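Long-range contacts in probable M18-family aminopeptidase 1 (Thermotoga maritima, PDB 2GLF), which probably removes amino-terminal residues from peptides as a metal-dependent aminopeptidase of the M18 family: residues K41-D45 / V64-N68; Q110-T116 / L184-T190; V379-V385 / S445-L450. One frame throughout, in Å; residues are numbered along the deposited sequence.

The three contacts follow one another along the chain and do not touch. Contact 1 sets helix 33-45 against strand 64-67 of the large mixed sheet. Contact 3 packs the end of helix 370-382 on the C-terminal helix 433-449, which also leans on that sheet. The centres of contacts 1 and 3 are about 26 Å apart, and their nearest atoms about 10 Å. Contact 2 belongs to the separate six-stranded antiparallel sheet. Its centre is about 37 Å from that of contact 1 and 52 Å from that of contact 3; contacts 2 and 3 lie on opposite sides of the chain's centre. None includes a ligand of the paired manganese ions, held by His-92, Asp-249, Asp-326, Glu-279 and His-425.

Contact 1: K41-D45 / V64-N68; sequences KRILD and VYAVN
Tyr-65 reaches from strand 64-67 to the last turn of helix 33-45, where it meets Lys-41, Leu-44 and Asp-45. The axes of the two short segments run nearly antiparallel, at 157°, and pass 10.1 Å apart. Side chains alone bridge that distance.

The tyrosine side chain can be followed outward. Its CB lies 3.8 Å from Leu-44 CD1. Its CD2 lies 3.9 Å from Leu-44 CB. The leucine and tyrosine side chains slide past each other in opposite directions. Further out, on the same side of the ring plane as the leucine, CE1 comes to 4.0 Å from Lys-41 CE. CZ sits near both Asp-45 OD1 and Lys-41 CG.

At the tip, Tyr-65 OH donates a hydrogen bond of 2.7 Å to Asp-45 OD1. The oxygen approaches at the ring edge, near its plane, and offers its syn lone pair. The carboxylate itself is turned 58° from the ring. Lys-41 NZ adds a weak bond of 3.1 Å to Tyr-65 OH. The same NZ forms a salt bridge to Asp-45 OD2 at 2.9 Å, one helical turn on. The lysine chain is extended up to its last torsion, where a bend (chi4 -61°) brings NZ round to both oxygens. Replacing Tyr-65 by a phenylalanine would probably leave Asp-45 OD1 without its hydroxyl donor, the carboxylate then being held by Lys-41 alone among the residues of this contact. Lys-41 CD also rests on Val-67 CG2, at 4.3 Å.

This is a helix packed on a sheet. Strand 64-67 runs beside strand 73-77, whose Ile-73 and Ala-75 also touch Leu-44. Phe-49 packs on both Leu-44 and Tyr-65. Leu-262 of helix 248-263 reaches Leu-44 as well, so helix 33-45 touches both that helix and the sheet.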
loop_
_atom_site.group_PDB
_atom_site.type_symbol
_atom_site.label_atom_id
_atom_site.label_comp_id
_atom_site.label_asym_id
_atom_site.label_seq_id
_atom_site.Cartn_x
_atom_site.Cartn_y
_atom_site.Cartn_z
ATOM N N LYS A 41 -49.237 24.278 -19.979
ATOM C CA LYS A 41 -49.975 24.875 -21.081
ATOM C C LYS A 41 -51.455 24.882 -20.729
ATOM O O LYS A 41 -52.114 25.908 -20.846
ATOM C CB LYS A 41 -49.753 24.096 -22.379
ATOM C CG LYS A 41 -50.443 24.724 -23.585
ATOM C CD LYS A 41 -50.184 23.944 -24.870
ATOM C CE LYS A 41 -50.842 24.612 -26.075
ATOM N NZ LYS A 41 -52.321 24.699 -25.938
ATOM N N ARG A 42 -51.969 23.737 -20.288
ATOM C CA ARG A 42 -53.372 23.616 -19.901
ATOM C C ARG A 42 -53.740 24.720 -18.919
ATOM O O ARG A 42 -54.719 25.436 -19.120
ATOM C CB ARG A 42 -53.631 22.252 -19.254
ATOM C CG ARG A 42 -54.899 22.195 -18.419
ATOM C CD ARG A 42 -54.999 20.907 -17.641
ATOM N NE ARG A 42 -55.682 21.110 -16.369
ATOM C CZ ARG A 42 -55.164 21.779 -15.342
ATOM N NH1 ARG A 42 -53.951 22.309 -15.437
ATOM N NH2 ARG A 42 -55.853 21.925 -14.218
ATOM N N ILE A 43 -52.958 24.838 -17.851
ATOM C CA ILE A 43 -53.180 25.864 -16.839
ATOM C C ILE A 43 -53.190 27.237 -17.505
ATOM O O ILE A 43 -54.000 28.101 -17.166
ATOM C CB ILE A 43 -52.061 25.837 -15.778
ATOM C CG1 ILE A 43 -52.218 24.596 -14.902
ATOM C CG2 ILE A 43 -52.072 27.125 -14.953
ATOM C CD1 ILE A 43 -51.099 24.409 -13.912
ATOM N N LEU A 44 -52.280 27.427 -18.455
ATOM C CA LEU A 44 -52.182 28.685 -19.177
ATOM C C LEU A 44 -53.335 28.874 -20.163
ATOM O O LEU A 44 -53.721 30.004 -20.457
ATOM C CB LEU A 44 -50.848 28.771 -19.925
ATOM C CG LEU A 44 -49.590 28.997 -19.080
ATOM C CD1 LEU A 44 -48.353 29.020 -19.980
ATOM C CD2 LEU A 44 -49.725 30.311 -18.307
ATOM N N ASP A 45 -53.880 27.780 -20.686
ATOM C CA ASP A 45 -54.982 27.907 -21.621
ATOM C C ASP A 45 -56.193 28.441 -20.883
ATOM O O ASP A 45 -56.973 29.205 -21.445
ATOM C CB ASP A 45 -55.259 26.584 -22.318
ATOM C CG ASP A 45 -54.206 26.264 -23.361
ATOM O OD1 ASP A 45 -53.720 27.214 -24.009
ATOM O OD2 ASP A 45 -53.867 25.077 -23.541
ATOM N N VAL A 64 -49.356 36.007 -23.378
ATOM C CA VAL A 64 -48.939 34.955 -24.288
ATOM C C VAL A 64 -47.978 33.927 -23.734
ATOM O O VAL A 64 -47.484 34.053 -22.615
ATOM C CB VAL A 64 -48.265 35.568 -25.518
ATOM C CG1 VAL A 64 -49.253 36.453 -26.268
ATOM C CG2 VAL A 64 -47.049 36.370 -25.077
ATOM N N TYR A 65 -47.715 32.911 -24.545
ATOM C CA TYR A 65 -46.785 31.860 -24.180
ATOM C C TYR A 65 -46.315 31.146 -25.432
ATOM O O TYR A 65 -47.062 30.996 -26.392
ATOM C CB TYR A 65 -47.435 30.858 -23.213
ATOM C CG TYR A 65 -48.516 29.995 -23.816
ATOM C CD1 TYR A 65 -48.214 29.026 -24.778
ATOM C CD2 TYR A 65 -49.848 30.143 -23.424
ATOM C CE1 TYR A 65 -49.216 28.228 -25.340
ATOM C CE2 TYR A 65 -50.859 29.349 -23.975
ATOM C CZ TYR A 65 -50.538 28.398 -24.936
ATOM O OH TYR A 65 -51.540 27.649 -25.517
ATOM N N ALA A 66 -45.065 30.712 -25.420
ATOM C CA ALA A 66 -44.498 30.002 -26.549
ATOM C C ALA A 66 -43.993 28.653 -26.063
ATOM O O ALA A 66 -43.270 28.575 -25.068
ATOM C CB ALA A 66 -43.358 30.801 -27.144
ATOM N N VAL A 67 -44.400 27.590 -26.748
ATOM C CA VAL A 67 -43.961 26.244 -26.402
ATOM C C VAL A 67 -42.800 25.969 -27.343
ATOM O O VAL A 67 -42.952 26.116 -28.549
ATOM C CB VAL A 67 -45.071 25.211 -26.668
ATOM C CG1 VAL A 67 -44.602 23.818 -26.256
ATOM C CG2 VAL A 67 -46.327 25.600 -25.915
ATOM N N ASN A 68 -41.642 25.591 -26.813
ATOM C CA ASN A 68 -40.498 25.322 -27.677
ATOM C C ASN A 68 -40.734 24.067 -28.511
ATOM O O ASN A 68 -41.182 24.159 -29.654
ATOM C CB ASN A 68 -39.212 25.183 -26.857
ATOM C CG ASN A 68 -37.973 25.071 -27.731
ATOM O OD1 ASN A 68 -36.859 25.363 -27.293
ATOM N ND2 ASN A 68 -38.160 24.638 -28.971
#

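Contact 2: Q110-T116 / L184-T190; sequences QIALFKT and LMLIAGT
Strands 111-116 and 185-189 pair antiparallel, from Ala-112 with Gly-189 to Phe-114 with Leu-186, with a classic beta bulge where Ala-188 and Gly-189 both face Ala-112. Ala-112 N bonds to Gly-189 O at 2.9 Å. Ala-188 N returns a bond of 2.7 Å to Ala-112 O, coming from above the carbonyl plane, and Gly-189 N adds a weak one to the same oxygen. Phe-114 N bonds to Leu-186 O at 2.9 Å, in the carbonyl plane.

The bulge brings Ala-188 CB over one face of the Phe-114 ring. In this CH-pi contact Ala-188 CB is 3.9 Å from the centroid of the Phe-114 ring and 26° off its normal. Phe-114 CB also touches Leu-186 CG.

Leu-113, Lys-115, Met-185 and Ile-187 lie on the face of the sheet opposite Phe-114 and Leu-186. Leu-113 CD1 meets CE of Met-185, a selenomethionine. Lys-115 lies alongside that residue, and its NZ forms a salt bridge to Glu-182. Ile-111 CG2 touches Ile-187 CG2 at 3.8 Å.

At one end Thr-116 OG1 sits between its backbone N and carbonyl carbon (chi1 72°) and from there donates a bond of 2.6 Å to Leu-184 O. At the other, one water donates to Gln-110 O and Thr-190 O.

Thr-190 OG1 and the Ala-188 backbone bond to a second subunit, the former to its Ser-241. Within this chain strand 185-189 is outermost in the antiparallel sheet. Strand 97-108 flanks 111-119 on its other side, and its Phe-100 stacks on Phe-114. Helix 200-213 packs Val-205 on Ala-112 and Ala-188.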
loop_
_atom_site.group_PDB
_atom_site.type_symbol
_atom_site.label_atom_id
_atom_site.label_comp_id
_atom_site.label_asym_id
_atom_site.label_seq_id
_atom_site.Cartn_x
_atom_site.Cartn_y
_atom_site.Cartn_z
ATOM N N GLN A 110 -33.515 -15.912 -20.056
ATOM C CA GLN A 110 -34.953 -16.040 -20.220
ATOM C C GLN A 110 -35.774 -14.901 -19.614
ATOM O O GLN A 110 -36.933 -15.089 -19.233
ATOM C CB GLN A 110 -35.411 -17.387 -19.653
ATOM C CG GLN A 110 -35.043 -18.594 -20.527
ATOM C CD GLN A 110 -33.537 -18.795 -20.688
ATOM O OE1 GLN A 110 -32.837 -19.134 -19.728
ATOM N NE2 GLN A 110 -33.034 -18.585 -21.910
ATOM N N ILE A 111 -35.180 -13.713 -19.553
ATOM C CA ILE A 111 -35.864 -12.548 -19.002
ATOM C C ILE A 111 -35.792 -11.350 -19.949
ATOM O O ILE A 111 -34.709 -10.904 -20.317
ATOM C CB ILE A 111 -35.250 -12.145 -17.651
ATOM C CG1 ILE A 111 -35.486 -13.256 -16.634
ATOM C CG2 ILE A 111 -35.842 -10.838 -17.170
ATOM C CD1 ILE A 111 -34.872 -12.984 -15.273
ATOM N N ALA A 112 -36.953 -10.840 -20.347
ATOM C CA ALA A 112 -37.007 -9.682 -21.230
ATOM C C ALA A 112 -36.540 -8.479 -20.414
ATOM O O ALA A 112 -36.957 -8.299 -19.270
ATOM C CB ALA A 112 -38.429 -9.469 -21.731
ATOM N N LEU A 113 -35.681 -7.651 -21.001
ATOM C CA LEU A 113 -35.146 -6.495 -20.285
ATOM C C LEU A 113 -35.129 -5.193 -21.076
ATOM O O LEU A 113 -35.017 -5.196 -22.303
ATOM C CB LEU A 113 -33.715 -6.790 -19.848
ATOM C CG LEU A 113 -33.459 -7.902 -18.845
ATOM C CD1 LEU A 113 -31.986 -8.258 -18.868
ATOM C CD2 LEU A 113 -33.898 -7.448 -17.469
ATOM N N PHE A 114 -35.227 -4.078 -20.362
ATOM C CA PHE A 114 -35.158 -2.765 -20.994
ATOM C C PHE A 114 -33.879 -2.115 -20.500
ATOM O O PHE A 114 -33.762 -1.784 -19.316
ATOM C CB PHE A 114 -36.335 -1.867 -20.595
ATOM C CG PHE A 114 -37.629 -2.234 -21.242
ATOM C CD1 PHE A 114 -38.741 -2.535 -20.468
ATOM C CD2 PHE A 114 -37.743 -2.261 -22.624
ATOM C CE1 PHE A 114 -39.951 -2.858 -21.059
ATOM C CE2 PHE A 114 -38.949 -2.582 -23.230
ATOM C CZ PHE A 114 -40.059 -2.881 -22.443
ATOM N N LYS A 115 -32.914 -1.947 -21.393
ATOM C CA LYS A 115 -31.674 -1.301 -21.005
ATOM C C LYS A 115 -31.922 0.205 -20.967
ATOM O O LYS A 115 -32.619 0.755 -21.815
ATOM C CB LYS A 115 -30.556 -1.600 -22.010
ATOM C CG LYS A 115 -30.303 -3.067 -22.281
ATOM C CD LYS A 115 -28.982 -3.260 -23.010
ATOM C CE LYS A 115 -27.799 -3.335 -22.038
ATOM N NZ LYS A 115 -27.639 -2.148 -21.143
ATOM N N THR A 116 -31.367 0.878 -19.976
ATOM C CA THR A 116 -31.544 2.309 -19.907
ATOM C C THR A 116 -30.181 2.958 -19.890
ATOM O O THR A 116 -29.154 2.284 -19.903
ATOM C CB THR A 116 -32.278 2.735 -18.640
ATOM O OG1 THR A 116 -31.412 2.566 -17.513
ATOM C CG2 THR A 116 -33.523 1.901 -18.446
ATOM N N LEU A 184 -28.669 -0.929 -15.017
ATOM C CA LEU A 184 -29.959 -0.354 -14.648
ATOM C C LEU A 184 -30.955 -0.727 -15.743
ATOM O O LEU A 184 -31.279 0.079 -16.612
ATOM C CB LEU A 184 -29.842 1.169 -14.512
ATOM C CG LEU A 184 -28.833 1.583 -13.430
ATOM C CD1 LEU A 184 -28.581 3.082 -13.455
ATOM C CD2 LEU A 184 -29.366 1.147 -12.074
HETATM N N MSE A 185 -31.426 -1.970 -15.697
HETATM C CA MSE A 185 -32.371 -2.470 -16.683
HETATM C C MSE A 185 -33.645 -2.948 -16.003
HETATM O O MSE A 185 -33.585 -3.730 -15.056
HETATM C CB MSE A 185 -31.741 -3.634 -17.441
HETATM C CG MSE A 185 -30.227 -3.557 -17.493
HETATM SE SE MSE A 185 -29.412 -4.885 -18.637
HETATM C CE MSE A 185 -29.518 -6.416 -17.461
ATOM N N LEU A 186 -34.799 -2.484 -16.467
ATOM C CA LEU A 186 -36.044 -2.939 -15.859
ATOM C C LEU A 186 -36.465 -4.244 -16.515
ATOM O O LEU A 186 -36.148 -4.504 -17.681
ATOM C CB LEU A 186 -37.174 -1.904 -16.001
ATOM C CG LEU A 186 -36.966 -0.602 -16.771
ATOM C CD1 LEU A 186 -38.271 0.168 -16.795
ATOM C CD2 LEU A 186 -35.867 0.223 -16.128
ATOM N N ILE A 187 -37.173 -5.068 -15.751
ATOM C CA ILE A 187 -37.653 -6.343 -16.254
ATOM C C ILE A 187 -38.857 -6.109 -17.170
ATOM O O ILE A 187 -39.871 -5.553 -16.752
ATOM C CB ILE A 187 -38.045 -7.269 -15.089
ATOM C CG1 ILE A 187 -36.827 -7.488 -14.185
ATOM C CG2 ILE A 187 -38.554 -8.593 -15.624
ATOM C CD1 ILE A 187 -37.072 -8.413 -13.017
ATOM N N ALA A 188 -38.735 -6.516 -18.427
ATOM C CA ALA A 188 -39.820 -6.342 -19.379
ATOM C C ALA A 188 -40.831 -7.475 -19.260
ATOM O O ALA A 188 -42.028 -7.271 -19.442
ATOM C CB ALA A 188 -39.266 -6.284 -20.789
ATOM N N GLY A 189 -40.343 -8.674 -18.956
ATOM C CA GLY A 189 -41.230 -9.809 -18.824
ATOM C C GLY A 189 -40.487 -11.091 -18.533
ATOM O O GLY A 189 -39.259 -11.124 -18.573
ATOM N N THR A 190 -41.237 -12.152 -18.243
ATOM C CA THR A 190 -40.639 -13.445 -17.940
ATOM C C THR A 190 -41.383 -14.617 -18.567
ATOM O O THR A 190 -40.857 -15.727 -18.605
ATOM C CB THR A 190 -40.573 -13.697 -16.428
ATOM O OG1 THR A 190 -41.902 -13.739 -15.897
ATOM C CG2 THR A 190 -39.782 -12.602 -15.735
HETATM O O HOH W 1 -38.576 -16.880 -18.186
#

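Contact 3: V379-V385 / S445-L450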
loop_
_atom_site.group_PDB
_atom_site.type_symbol
_atom_site.label_atom_id
_atom_site.label_comp_id
_atom_site.label_asym_id
_atom_site.label_seq_id
_atom_site.Cartn_x
_atom_site.Cartn_y
_atom_site.Cartn_z
ATOM N N VAL A 379 -37.219 44.801 -1.657
ATOM C CA VAL A 379 -38.552 44.316 -1.989
ATOM C C VAL A 379 -39.029 43.287 -0.959
ATOM O O VAL A 379 -40.111 43.427 -0.378
ATOM C CB VAL A 379 -38.585 43.653 -3.389
ATOM C CG1 VAL A 379 -39.946 43.015 -3.623
ATOM C CG2 VAL A 379 -38.297 44.681 -4.472
ATOM N N LEU A 380 -38.211 42.260 -0.731
ATOM C CA LEU A 380 -38.551 41.206 0.212
ATOM C C LEU A 380 -38.954 41.752 1.567
ATOM O O LEU A 380 -40.097 41.599 1.987
ATOM C CB LEU A 380 -37.382 40.235 0.384
ATOM C CG LEU A 380 -37.024 39.361 -0.819
ATOM C CD1 LEU A 380 -35.866 38.450 -0.436
ATOM C CD2 LEU A 380 -38.233 38.543 -1.271
ATOM N N ASN A 381 -38.014 42.390 2.251
ATOM C CA ASN A 381 -38.296 42.939 3.567
ATOM C C ASN A 381 -39.500 43.879 3.577
ATOM O O ASN A 381 -40.298 43.860 4.522
ATOM C CB ASN A 381 -37.064 43.656 4.117
ATOM C CG ASN A 381 -35.938 42.702 4.430
ATOM O OD1 ASN A 381 -36.157 41.634 5.000
ATOM N ND2 ASN A 381 -34.722 43.085 4.069
ATOM N N GLU A 382 -39.639 44.692 2.533
ATOM C CA GLU A 382 -40.761 45.619 2.454
ATOM C C GLU A 382 -42.116 44.912 2.327
ATOM O O GLU A 382 -43.110 45.362 2.907
ATOM C CB GLU A 382 -40.541 46.600 1.304
ATOM C CG GLU A 382 -39.926 47.908 1.780
ATOM C CD GLU A 382 -39.298 48.725 0.668
ATOM O OE1 GLU A 382 -39.672 48.533 -0.509
ATOM O OE2 GLU A 382 -38.435 49.573 0.979
ATOM N N GLN A 383 -42.158 43.805 1.587
ATOM C CA GLN A 383 -43.396 43.050 1.433
ATOM C C GLN A 383 -43.547 42.040 2.576
ATOM O O GLN A 383 -44.492 41.238 2.599
ATOM C CB GLN A 383 -43.417 42.308 0.096
ATOM C CG GLN A 383 -43.354 43.199 -1.125
ATOM C CD GLN A 383 -44.344 44.344 -1.062
ATOM O OE1 GLN A 383 -44.141 45.313 -0.332
ATOM N NE2 GLN A 383 -45.423 44.235 -1.824
ATOM N N GLY A 384 -42.605 42.076 3.518
ATOM C CA GLY A 384 -42.648 41.172 4.657
ATOM C C GLY A 384 -42.456 39.704 4.319
ATOM O O GLY A 384 -43.012 38.830 4.981
ATOM N N VAL A 385 -41.663 39.427 3.290
ATOM C CA VAL A 385 -41.407 38.053 2.883
ATOM C C VAL A 385 -40.317 37.426 3.757
ATOM O O VAL A 385 -39.259 38.017 3.975
ATOM C CB VAL A 385 -40.958 37.995 1.415
ATOM C CG1 VAL A 385 -40.965 36.564 0.925
ATOM C CG2 VAL A 385 -41.856 38.861 0.569
ATOM N N SER A 445 -44.259 38.897 -5.317
ATOM C CA SER A 445 -43.933 40.249 -4.904
ATOM C C SER A 445 -42.649 40.755 -5.560
ATOM O O SER A 445 -42.374 41.949 -5.544
ATOM C CB SER A 445 -43.829 40.318 -3.380
ATOM O OG SER A 445 -42.961 39.320 -2.883
ATOM N N LEU A 446 -41.862 39.855 -6.138
ATOM C CA LEU A 446 -40.639 40.276 -6.804
ATOM C C LEU A 446 -40.945 40.685 -8.237
ATOM O O LEU A 446 -40.280 41.564 -8.797
ATOM C CB LEU A 446 -39.596 39.161 -6.800
ATOM C CG LEU A 446 -38.707 39.072 -5.557
ATOM C CD1 LEU A 446 -37.817 37.854 -5.673
ATOM C CD2 LEU A 446 -37.868 40.336 -5.417
HETATM N N MSE A 447 -41.947 40.045 -8.834
HETATM C CA MSE A 447 -42.339 40.377 -10.198
HETATM C C MSE A 447 -43.080 41.704 -10.151
HETATM O O MSE A 447 -42.986 42.521 -11.069
HETATM C CB MSE A 447 -43.272 39.314 -10.767
HETATM C CG MSE A 447 -42.699 37.923 -10.785
HETATM SE SE MSE A 447 -44.024 36.624 -11.336
HETATM C CE MSE A 447 -43.159 35.959 -12.935
ATOM N N GLU A 448 -43.813 41.904 -9.059
ATOM C CA GLU A 448 -44.611 43.108 -8.847
ATOM C C GLU A 448 -43.829 44.354 -8.458
ATOM O O GLU A 448 -44.129 45.450 -8.933
ATOM C CB GLU A 448 -45.663 42.861 -7.757
ATOM C CG GLU A 448 -46.856 42.014 -8.173
ATOM C CD GLU A 448 -47.807 41.727 -7.012
ATOM O OE1 GLU A 448 -48.916 41.200 -7.266
ATOM O OE2 GLU A 448 -47.446 42.021 -5.847
ATOM N N LYS A 449 -42.826 44.189 -7.602
ATOM C CA LYS A 449 -42.074 45.335 -7.111
ATOM C C LYS A 449 -40.667 45.585 -7.657
ATOM O O LYS A 449 -40.108 46.650 -7.403
ATOM C CB LYS A 449 -42.021 45.275 -5.580
ATOM C CG LYS A 449 -43.362 44.978 -4.904
ATOM C CD LYS A 449 -44.153 46.236 -4.575
ATOM C CE LYS A 449 -44.714 46.927 -5.809
ATOM N NZ LYS A 449 -45.813 46.163 -6.462
ATOM N N LEU A 450 -40.077 44.645 -8.390
ATOM C CA LEU A 450 -38.733 44.910 -8.911
ATOM C C LEU A 450 -38.771 45.884 -10.080
ATOM O O LEU A 450 -37.974 46.849 -10.076
ATOM C CB LEU A 450 -38.010 43.622 -9.344
ATOM C CG LEU A 450 -37.131 42.930 -8.289
ATOM C CD1 LEU A 450 -36.111 42.047 -8.976
ATOM C CD2 LEU A 450 -36.412 43.958 -7.441
ATOM O OXT LEU A 450 -39.598 45.667 -10.988
#
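Val-379 sets CG1 opposite its backbone N (chi1 173°), and this points CG1 at Ser-445 and Lys-449 and leaves CG2 for Leu-450. CG1 lies 3.6 Å from Lys-449 CB and 3.8 Å from Leu-446 CD2. It also lies against the backbone oxygen of Ser-445. CG2 meets Leu-450 CD2 at 3.6 Å, the two side chains crossing at about a right angle. Val-379 thus meets three residues of helix 433-449 and the C-terminal Leu-450.

Leu-380 comes near Leu-446 less closely, its CD2 4.3 Å from Leu-446 CG. One turn on from Val-379, Gln-383 CG rests on Ser-445 CB at 3.7 Å. Its side chain crosses that of Lys-449 at about a right angle. Val-385 CG2 touches Ser-445 OG at 3.7 Å. That hydroxyl is bonded back to Val-441 O of its own helix. No hydrogen bond passes between the two segments, so the contact is mainly apolar.

Helix 433-449 also lies on the mixed sheet, with Leu-446 against Ile-323 of strand 321-329. Ala-442 of the same helix meets both Leu-380 and Val-385.

The chain then leaves helix 370-382 for strand 387-389, an outermost strand of the mixed sheet within this chain. The helix end is a Schellman motif: Gly-384 has positive phi, Val-385 N bonds back to Leu-380 O, and Gly-384 N bonds weakly to Asn-381 O.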